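PDB 6C30: GNAT family acetyltransferase from Mycobacterium smegmatis, which probably transfers an acetyl group from acetyl-coenzyme A to an amino group of a substrate, as a RimJ-type GNAT-family N-acetyltransferase. Local coordinates for residues Ala115-Trp120 with Ile151-Arg156; Arg172-Leu177 with His190-Ile195. All coordinates share one frame; numbering follows the deposited sequence.

Contact 1: residues Ala115-Trp120 with Ile151-Arg156; sequences AWIGYW and IEATVR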
ATOM      1  N   ALA A 115      -7.944  20.930 -12.959  1.00 14.15           N
ATOM      2  CA  ALA A 115      -7.080  20.995 -11.785  1.00 13.86           C
ATOM      3  C   ALA A 115      -5.641  21.042 -12.256  1.00 12.97           C
ATOM      4  O   ALA A 115      -5.367  20.762 -13.428  1.00 13.62           O
ATOM      5  CB  ALA A 115      -7.303  19.792 -10.877  1.00 14.06           C
ATOM      6  N   TRP A 116      -4.723  21.417 -11.373  1.00 11.97           N
ATOM      7  CA  TRP A 116      -3.317  21.225 -11.698  1.00 12.88           C
ATOM      8  C   TRP A 116      -2.802  19.977 -11.014  1.00 12.43           C
ATOM      9  O   TRP A 116      -3.417  19.458 -10.078  1.00 12.34           O
ATOM     10  CB  TRP A 116      -2.438  22.438 -11.335  1.00 11.90           C
ATOM     11  CG  TRP A 116      -2.468  22.992  -9.925  1.00 13.09           C
ATOM     12  CD1 TRP A 116      -3.020  24.181  -9.540  1.00 14.64           C
ATOM     13  CD2 TRP A 116      -1.853  22.438  -8.745  1.00 12.80           C
ATOM     14  NE1 TRP A 116      -2.819  24.385  -8.193  1.00 16.05           N
ATOM     15  CE2 TRP A 116      -2.112  23.333  -7.681  1.00 14.86           C
ATOM     16  CE3 TRP A 116      -1.132  21.265  -8.481  1.00 14.08           C
ATOM     17  CZ2 TRP A 116      -1.670  23.099  -6.377  1.00 17.89           C
ATOM     18  CZ3 TRP A 116      -0.692  21.032  -7.173  1.00 16.04           C
ATOM     19  CH2 TRP A 116      -0.962  21.951  -6.145  1.00 15.39           C
ATOM     20  N   ILE A 117      -1.685  19.482 -11.535  1.00 11.84           N
ATOM     21  CA  ILE A 117      -0.983  18.342 -10.947  1.00 11.71           C
ATOM     22  C   ILE A 117       0.478  18.736 -10.739  1.00 13.00           C
ATOM     23  O   ILE A 117       1.067  19.445 -11.555  1.00 12.34           O
ATOM     24  CB  ILE A 117      -1.100  17.084 -11.843  1.00 11.61           C
ATOM     25  CG1 ILE A 117      -0.628  15.834 -11.101  1.00 11.75           C
ATOM     26  CG2 ILE A 117      -0.339  17.253 -13.162  1.00 13.60           C
ATOM     27  CD1 ILE A 117      -1.117  14.576 -11.775  1.00 15.77           C
ATOM     28  N   GLY A 118       1.040  18.309  -9.616  1.00 13.02           N
ATOM     29  CA  GLY A 118       2.443  18.528  -9.341  1.00 13.68           C
ATOM     30  C   GLY A 118       3.014  17.285  -8.697  1.00 11.95           C
ATOM     31  O   GLY A 118       2.269  16.433  -8.208  1.00 12.42           O
ATOM     32  N   TYR A 119       4.334  17.160  -8.713  1.00 11.74           N
ATOM     33  CA  TYR A 119       4.971  15.952  -8.205  1.00 12.31           C
ATOM     34  C   TYR A 119       6.407  16.246  -7.814  1.00 11.62           C
ATOM     35  O   TYR A 119       7.022  17.212  -8.286  1.00 12.20           O
ATOM     36  CB  TYR A 119       4.941  14.832  -9.269  1.00 11.91           C
ATOM     37  CG  TYR A 119       5.897  15.127 -10.407  1.00 12.65           C
ATOM     38  CD1 TYR A 119       7.188  14.606 -10.420  1.00 14.59           C
ATOM     39  CD2 TYR A 119       5.525  15.976 -11.440  1.00 14.94           C
ATOM     40  CE1 TYR A 119       8.077  14.916 -11.440  1.00 15.02           C
ATOM     41  CE2 TYR A 119       6.402  16.295 -12.461  1.00 15.06           C
ATOM     42  CZ  TYR A 119       7.672  15.762 -12.450  1.00 14.40           C
ATOM     43  OH  TYR A 119       8.533  16.090 -13.467  1.00 16.39           O
ATOM     44  N   TRP A 120       6.952  15.382  -6.970  1.00 11.00           N
ATOM     45  CA  TRP A 120       8.393  15.311  -6.781  1.00 11.77           C
ATOM     46  C   TRP A 120       8.738  13.896  -6.348  1.00 13.36           C
ATOM     47  O   TRP A 120       7.920  13.195  -5.739  1.00 12.21           O
ATOM     48  CB  TRP A 120       8.886  16.353  -5.767  1.00 12.93           C
ATOM     49  CG  TRP A 120       8.483  16.071  -4.354  1.00 12.16           C
ATOM     50  CD1 TRP A 120       7.334  16.475  -3.725  1.00 13.57           C
ATOM     51  CD2 TRP A 120       9.225  15.316  -3.391  1.00 11.63           C
ATOM     52  NE1 TRP A 120       7.326  16.013  -2.432  1.00 13.01           N
ATOM     53  CE2 TRP A 120       8.471  15.302  -2.198  1.00 12.25           C
ATOM     54  CE3 TRP A 120      10.459  14.664  -3.414  1.00 12.57           C
ATOM     55  CZ2 TRP A 120       8.904  14.648  -1.044  1.00 11.90           C
ATOM     56  CZ3 TRP A 120      10.890  14.020  -2.271  1.00 14.58           C
ATOM     57  CH2 TRP A 120      10.111  14.016  -1.100  1.00 13.19           C
ATOM     58  N   ILE A 151      -6.438  18.337 -16.892  1.00 12.33           N
ATOM     59  CA  ILE A 151      -5.374  18.495 -15.910  1.00 13.29           C
ATOM     60  C   ILE A 151      -4.238  19.297 -16.533  1.00 12.85           C
ATOM     61  O   ILE A 151      -3.827  19.040 -17.675  1.00 14.42           O
ATOM     62  CB  ILE A 151      -4.859  17.133 -15.412  1.00 13.32           C
ATOM     63  CG1 ILE A 151      -5.958  16.398 -14.627  1.00 13.00           C
ATOM     64  CG2 ILE A 151      -3.605  17.293 -14.558  1.00 14.25           C
ATOM     65  CD1 ILE A 151      -6.400  17.105 -13.356  1.00 15.44           C
ATOM     66  N   GLU A 152      -3.741  20.290 -15.799  1.00 12.33           N
ATOM     67  CA  GLU A 152      -2.620  21.091 -16.261  1.00 12.26           C
ATOM     68  C   GLU A 152      -1.454  21.005 -15.289  1.00 12.68           C
ATOM     69  O   GLU A 152      -1.614  20.529 -14.162  1.00 12.40           O
ATOM     70  CB  GLU A 152      -3.034  22.555 -16.433  1.00 12.48           C
ATOM     71  CG  GLU A 152      -3.390  23.225 -15.110  1.00 13.23           C
ATOM     72  CD  GLU A 152      -3.841  24.665 -15.258  1.00 13.68           C
ATOM     73  OE1 GLU A 152      -3.754  25.408 -14.262  1.00 16.82           O
ATOM     74  OE2 GLU A 152      -4.296  25.068 -16.356  1.00 15.01           O
ATOM     75  N   ALA A 153      -0.292  21.458 -15.737  1.00 12.31           N
ATOM     76  CA  ALA A 153       0.891  21.545 -14.879  1.00 12.17           C
ATOM     77  C   ALA A 153       1.732  22.725 -15.313  1.00 12.54           C
ATOM     78  O   ALA A 153       1.637  23.188 -16.460  1.00 12.78           O
ATOM     79  CB  ALA A 153       1.717  20.263 -14.932  1.00 13.32           C
ATOM     80  N   THR A 154       2.534  23.244 -14.387  1.00 12.84           N
ATOM     81  CA  THR A 154       3.448  24.332 -14.709  1.00 12.89           C
ATOM     82  C   THR A 154       4.881  23.893 -14.434  1.00 13.43           C
ATOM     83  O   THR A 154       5.156  23.136 -13.489  1.00 16.23           O
ATOM     84  CB  THR A 154       3.111  25.625 -13.927  1.00 13.54           C
ATOM     85  OG1 THR A 154       3.041  25.331 -12.525  1.00 15.85           O
ATOM     86  CG2 THR A 154       1.772  26.174 -14.383  1.00 14.70           C
ATOM     87  N   VAL A 155       5.797  24.335 -15.284  1.00 12.21           N
ATOM     88  CA  VAL A 155       7.174  23.877 -15.203  1.00 13.86           C
ATOM     89  C   VAL A 155       8.076  24.952 -15.798  1.00 13.42           C
ATOM     90  O   VAL A 155       7.752  25.516 -16.838  1.00 13.97           O
ATOM     91  CB  VAL A 155       7.340  22.512 -15.935  1.00 14.20           C
ATOM     92  CG1 VAL A 155       6.847  22.583 -17.381  1.00 15.59           C
ATOM     93  CG2 VAL A 155       8.782  22.034 -15.866  1.00 14.93           C
ATOM     94  N   ARG A 156       9.176  25.275 -15.128  1.00 13.38           N
ATOM     95  CA  ARG A 156      10.095  26.263 -15.675  1.00 13.01           C
ATOM     96  C   ARG A 156      10.713  25.751 -16.975  1.00 14.38           C
ATOM     97  O   ARG A 156      11.024  24.558 -17.090  1.00 14.54           O
ATOM     98  CB  ARG A 156      11.186  26.616 -14.656  1.00 13.59           C
ATOM     99  CG  ARG A 156      10.671  27.493 -13.512  1.00 14.27           C
ATOM    100  CD  ARG A 156      11.764  27.810 -12.494  1.00 13.86           C
ATOM    101  NE  ARG A 156      12.813  28.639 -13.082  1.00 13.40           N
ATOM    102  CZ  ARG A 156      13.982  28.891 -12.501  1.00 16.79           C
ATOM    103  NH1 ARG A 156      14.265  28.364 -11.314  1.00 15.59           N
ATOM    104  NH2 ARG A 156      14.872  29.661 -13.118  1.00 18.40           N
TER
HETATM  105  O   HOH W   1       2.131  21.928 -11.748  1.00 20.06           O

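Contact 2: residues Arg172-Leu177 with His190-Ile195; sequences REEGLL and HLLVAI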
ATOM      1  N   ARG A 172       0.592  18.489 -23.336  1.00 13.88           N
ATOM      2  CA  ARG A 172       0.844  19.439 -24.422  1.00 17.40           C
ATOM      3  C   ARG A 172       1.255  20.801 -23.888  1.00 15.20           C
ATOM      4  O   ARG A 172       0.625  21.297 -22.965  1.00 15.62           O
ATOM      5  CB  ARG A 172      -0.410  19.648 -25.272  1.00 15.16           C
ATOM      6  CG  ARG A 172      -0.987  18.420 -25.932  1.00 15.62           C
ATOM      7  CD  ARG A 172      -2.365  18.752 -26.532  1.00 16.50           C
ATOM      8  NE  ARG A 172      -3.417  18.745 -25.519  1.00 16.40           N
ATOM      9  CZ  ARG A 172      -3.897  19.826 -24.904  1.00 16.09           C
ATOM     10  NH1 ARG A 172      -3.435  21.034 -25.203  1.00 17.90           N
ATOM     11  NH2 ARG A 172      -4.851  19.689 -23.990  1.00 16.28           N
ATOM     12  N   GLU A 173       2.249  21.442 -24.487  1.00 15.22           N
ATOM     13  CA  GLU A 173       2.518  22.848 -24.154  1.00 13.96           C
ATOM     14  C   GLU A 173       1.374  23.741 -24.639  1.00 15.51           C
ATOM     15  O   GLU A 173       0.990  23.677 -25.817  1.00 18.25           O
ATOM     16  CB  GLU A 173       3.833  23.321 -24.777  1.00 16.49           C
ATOM     17  CG  GLU A 173       5.069  22.695 -24.149  1.00 19.12           C
ATOM     18  CD  GLU A 173       6.356  23.255 -24.721  1.00 23.88           C
ATOM     19  OE1 GLU A 173       6.292  24.214 -25.521  1.00 26.51           O
ATOM     20  OE2 GLU A 173       7.432  22.728 -24.379  1.00 22.99           O
ATOM     21  N   GLU A 174       0.841  24.573 -23.745  1.00 14.24           N
ATOM     22  CA  GLU A 174      -0.245  25.487 -24.098  1.00 13.94           C
ATOM     23  C   GLU A 174       0.166  26.945 -24.032  1.00 15.70           C
ATOM     24  O   GLU A 174      -0.430  27.777 -24.699  1.00 15.88           O
ATOM     25  CB  GLU A 174      -1.462  25.257 -23.191  1.00 14.31           C
ATOM     26  CG  GLU A 174      -2.169  23.952 -23.510  1.00 15.22           C
ATOM     27  CD  GLU A 174      -3.563  23.860 -22.937  1.00 14.55           C
ATOM     28  OE1 GLU A 174      -3.807  24.403 -21.846  1.00 14.46           O
ATOM     29  OE2 GLU A 174      -4.419  23.232 -23.590  1.00 13.97           O
ATOM     30  N   GLY A 175       1.171  27.275 -23.235  1.00 14.19           N
ATOM     31  CA  GLY A 175       1.564  28.666 -23.139  1.00 15.90           C
ATOM     32  C   GLY A 175       2.751  28.909 -22.248  1.00 14.69           C
ATOM     33  O   GLY A 175       3.288  27.977 -21.652  1.00 14.40           O
ATOM     34  N   LEU A 176       3.167  30.166 -22.172  1.00 14.10           N
ATOM     35  CA  LEU A 176       4.267  30.584 -21.317  1.00 14.72           C
ATOM     36  C   LEU A 176       3.750  31.654 -20.376  1.00 15.50           C
ATOM     37  O   LEU A 176       3.324  32.736 -20.807  1.00 14.71           O
ATOM     38  CB  LEU A 176       5.453  31.102 -22.141  1.00 14.48           C
ATOM     39  CG  LEU A 176       6.655  31.565 -21.312  1.00 15.71           C
ATOM     40  CD1 LEU A 176       7.306  30.388 -20.592  1.00 17.51           C
ATOM     41  CD2 LEU A 176       7.667  32.294 -22.186  1.00 20.27           C
ATOM     42  N   LEU A 177       3.754  31.333 -19.088  1.00 13.18           N
ATOM     43  CA  LEU A 177       3.249  32.228 -18.060  1.00 13.04           C
ATOM     44  C   LEU A 177       4.396  33.088 -17.551  1.00 13.70           C
ATOM     45  O   LEU A 177       5.305  32.595 -16.884  1.00 13.96           O
ATOM     46  CB  LEU A 177       2.608  31.416 -16.925  1.00 12.06           C
ATOM     47  CG  LEU A 177       1.671  30.301 -17.371  1.00 13.11           C
ATOM     48  CD1 LEU A 177       1.135  29.572 -16.149  1.00 14.96           C
ATOM     49  CD2 LEU A 177       0.528  30.846 -18.246  1.00 15.67           C
ATOM     50  N   HIS A 190       6.969  30.239 -16.153  1.00 13.54           N
ATOM     51  CA  HIS A 190       6.655  28.814 -16.173  1.00 13.05           C
ATOM     52  C   HIS A 190       5.869  28.490 -17.436  1.00 13.10           C
ATOM     53  O   HIS A 190       4.933  29.218 -17.791  1.00 13.79           O
ATOM     54  CB  HIS A 190       5.830  28.401 -14.947  1.00 14.25           C
ATOM     55  CG  HIS A 190       6.622  28.266 -13.679  1.00 11.75           C
ATOM     56  ND1 HIS A 190       7.225  29.339 -13.059  1.00 12.08           N
ATOM     57  CD2 HIS A 190       6.882  27.184 -12.901  1.00 12.41           C
ATOM     58  CE1 HIS A 190       7.838  28.921 -11.963  1.00 12.69           C
ATOM     59  NE2 HIS A 190       7.637  27.622 -11.840  1.00 13.21           N
ATOM     60  N   LEU A 191       6.250  27.421 -18.127  1.00 13.80           N
ATOM     61  CA  LEU A 191       5.404  26.853 -19.167  1.00 12.94           C
ATOM     62  C   LEU A 191       4.144  26.274 -18.552  1.00 13.24           C
ATOM     63  O   LEU A 191       4.178  25.747 -17.438  1.00 13.17           O
ATOM     64  CB  LEU A 191       6.149  25.763 -19.938  1.00 16.52           C
ATOM     65  CG  LEU A 191       7.289  26.259 -20.826  1.00 16.73           C
ATOM     66  CD1 LEU A 191       8.262  25.132 -21.074  1.00 18.08           C
ATOM     67  CD2 LEU A 191       6.758  26.817 -22.139  1.00 20.74           C
ATOM     68  N   LEU A 192       3.037  26.394 -19.267  1.00 12.73           N
ATOM     69  CA  LEU A 192       1.800  25.733 -18.909  1.00 12.37           C
ATOM     70  C   LEU A 192       1.603  24.572 -19.865  1.00 13.96           C
ATOM     71  O   LEU A 192       1.623  24.763 -21.088  1.00 13.82           O
ATOM     72  CB  LEU A 192       0.618  26.708 -18.994  1.00 14.39           C
ATOM     73  CG  LEU A 192      -0.764  26.131 -18.707  1.00 13.11           C
ATOM     74  CD1 LEU A 192      -0.867  25.698 -17.253  1.00 14.00           C
ATOM     75  CD2 LEU A 192      -1.866  27.135 -19.043  1.00 15.76           C
ATOM     76  N   VAL A 193       1.422  23.378 -19.319  1.00 12.72           N
ATOM     77  CA  VAL A 193       1.150  22.203 -20.142  1.00 13.17           C
ATOM     78  C   VAL A 193      -0.173  21.580 -19.685  1.00 13.14           C
ATOM     79  O   VAL A 193      -0.604  21.806 -18.555  1.00 13.07           O
ATOM     80  CB  VAL A 193       2.303  21.165 -20.085  1.00 12.00           C
ATOM     81  CG1 VAL A 193       3.632  21.803 -20.475  1.00 14.68           C
ATOM     82  CG2 VAL A 193       2.399  20.517 -18.704  1.00 13.69           C
ATOM     83  N   ALA A 194      -0.832  20.809 -20.552  1.00 13.02           N
ATOM     84  CA  ALA A 194      -2.161  20.314 -20.233  1.00 12.85           C
ATOM     85  C   ALA A 194      -2.532  19.081 -21.036  1.00 13.11           C
ATOM     86  O   ALA A 194      -1.952  18.797 -22.091  1.00 13.65           O
ATOM     87  CB  ALA A 194      -3.210  21.399 -20.469  1.00 13.42           C
ATOM     88  N   ILE A 195      -3.513  18.357 -20.527  1.00 12.89           N
ATOM     89  CA  ILE A 195      -4.104  17.246 -21.256  1.00 13.32           C
ATOM     90  C   ILE A 195      -5.582  17.180 -20.871  1.00 15.20           C
ATOM     91  O   ILE A 195      -5.942  17.511 -19.739  1.00 14.80           O
ATOM     92  CB  ILE A 195      -3.349  15.917 -20.952  1.00 14.86           C
ATOM     93  CG1 ILE A 195      -3.841  14.789 -21.865  1.00 14.41           C
ATOM     94  CG2 ILE A 195      -3.452  15.521 -19.466  1.00 15.02           C
ATOM     95  CD1 ILE A 195      -3.063  13.484 -21.707  1.00 15.89           C
TER

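Contact 1: residues Ala115-Trp120 with Ile151-Arg156
Ala-115, Trp-116 and Ile-117 meet Ile-151 and Glu-152 at the joined end of the parallel-strand V that marks the GNAT fold. Strands 114-121 and 150-155 belong to a beta-alpha-beta unit linked through helix 130-143, and their short segments diverge by 50°, so that only the first residues meet directly.

The main chain of Glu-152 supplies both direct hydrogen bonds. Its N donates to Ala-115 O (2.9 Å), lying in the plane of that carbonyl, while its O receives Ile-117 N (2.8 Å) almost head-on, with a C=O...N angle of 174°. Trp-116 CA brings a C-H contact to the same oxygen, Glu-152 O, at 3.1 Å.

Apolar contacts fill the face that helix 130-143 covers with Leu-135, Leu-139 and Cys-142. Ile-117 and Ile-151 cross at about a right angle, their CG2 methyls touching at 3.6 Å. A bend at chi2 of Ile-151 (-63°) brings CD1 back to Ala-115 CB (3.8 Å).

On the other face the side chains diverge. Trp-116 CB meets Glu-152 CG at 4.0 Å, but the indole leads away from the partner strand, and the extended Glu-152 chain ends in a salt bridge to Arg-150.

Farther along, water replaces direct pairing. In related enzymes this splay receives the pantetheine arm of acetyl-coenzyme A; in this cofactor-free structure a water donates to Ile-117 O (2.7 Å) and accepts from Thr-154 N (3.0 Å).

Contact 2: residues Arg172-Leu177 with His190-Ile195
Arg-172 lies against Ala-194 where strands 172-180 and 186-196, the antiparallel C-terminal pair of the GNAT sheet, run side by side. Its CB sits 3.6 Å from Ala-194 O, and CG passes the same oxygen a little farther off. A bend at chi3 (-80°) then folds the chain back, so that NE, which is salt-bridged to Glu-199, and CZ stay close to it. The guanidinium lays one face over Ala-194 O, which is offset toward the rim of the group. NH2 reaches Ile-195 CA at 3.7 Å. At the edge, NH1 forms a salt bridge with Glu-174 OE2 (2.9 Å), nearly in the guanidinium plane but tilted out of the carboxylate plane, on the anti side of OE2.

That carboxylate covers the Ala-194 methyl, with Glu-174 OE1 3.4 Å from Ala-194 CB. A classic beta bulge brings Glu-174 there: Glu-174 N binds Leu-192 O firmly (2.8 Å), and Gly-175 N binds it weakly. Beyond the bulge, Leu-176 CD1 packs on Leu-191 CD2 at 3.9 Å.

Ala-194 O accepts Arg-172 N at 2.8 Å, and the guanidinium over it could polarise this carbonyl further, although Glu-174 and Glu-199 partly offset that charge. Glu-174 OE1 pairs with Arg-150, which should stabilise the ionised carboxylate.

How the contacts relate
The two contacts lie in one mixed sheet with centres about 9 Å apart, and contact 1 closes along the chain before contact 2 opens. Strands 150-155 and 186-196 are antiparallel neighbours, joined by probable hydrogen bonds from Leu-191 N to Val-155 O and from Ala-153 N to Val-193 O. The order across the sheet is therefore 114-121, 150-155, 186-196, 172-180. Arg-150 bridges the contacts by pairing with Glu-152 of contact 1 and Glu-174 of contact 2. Strand 150-155 thus parts from 114-121 on one side, where the cofactor probably enters, while 186-196, itself paired with 172-180, lines its other side.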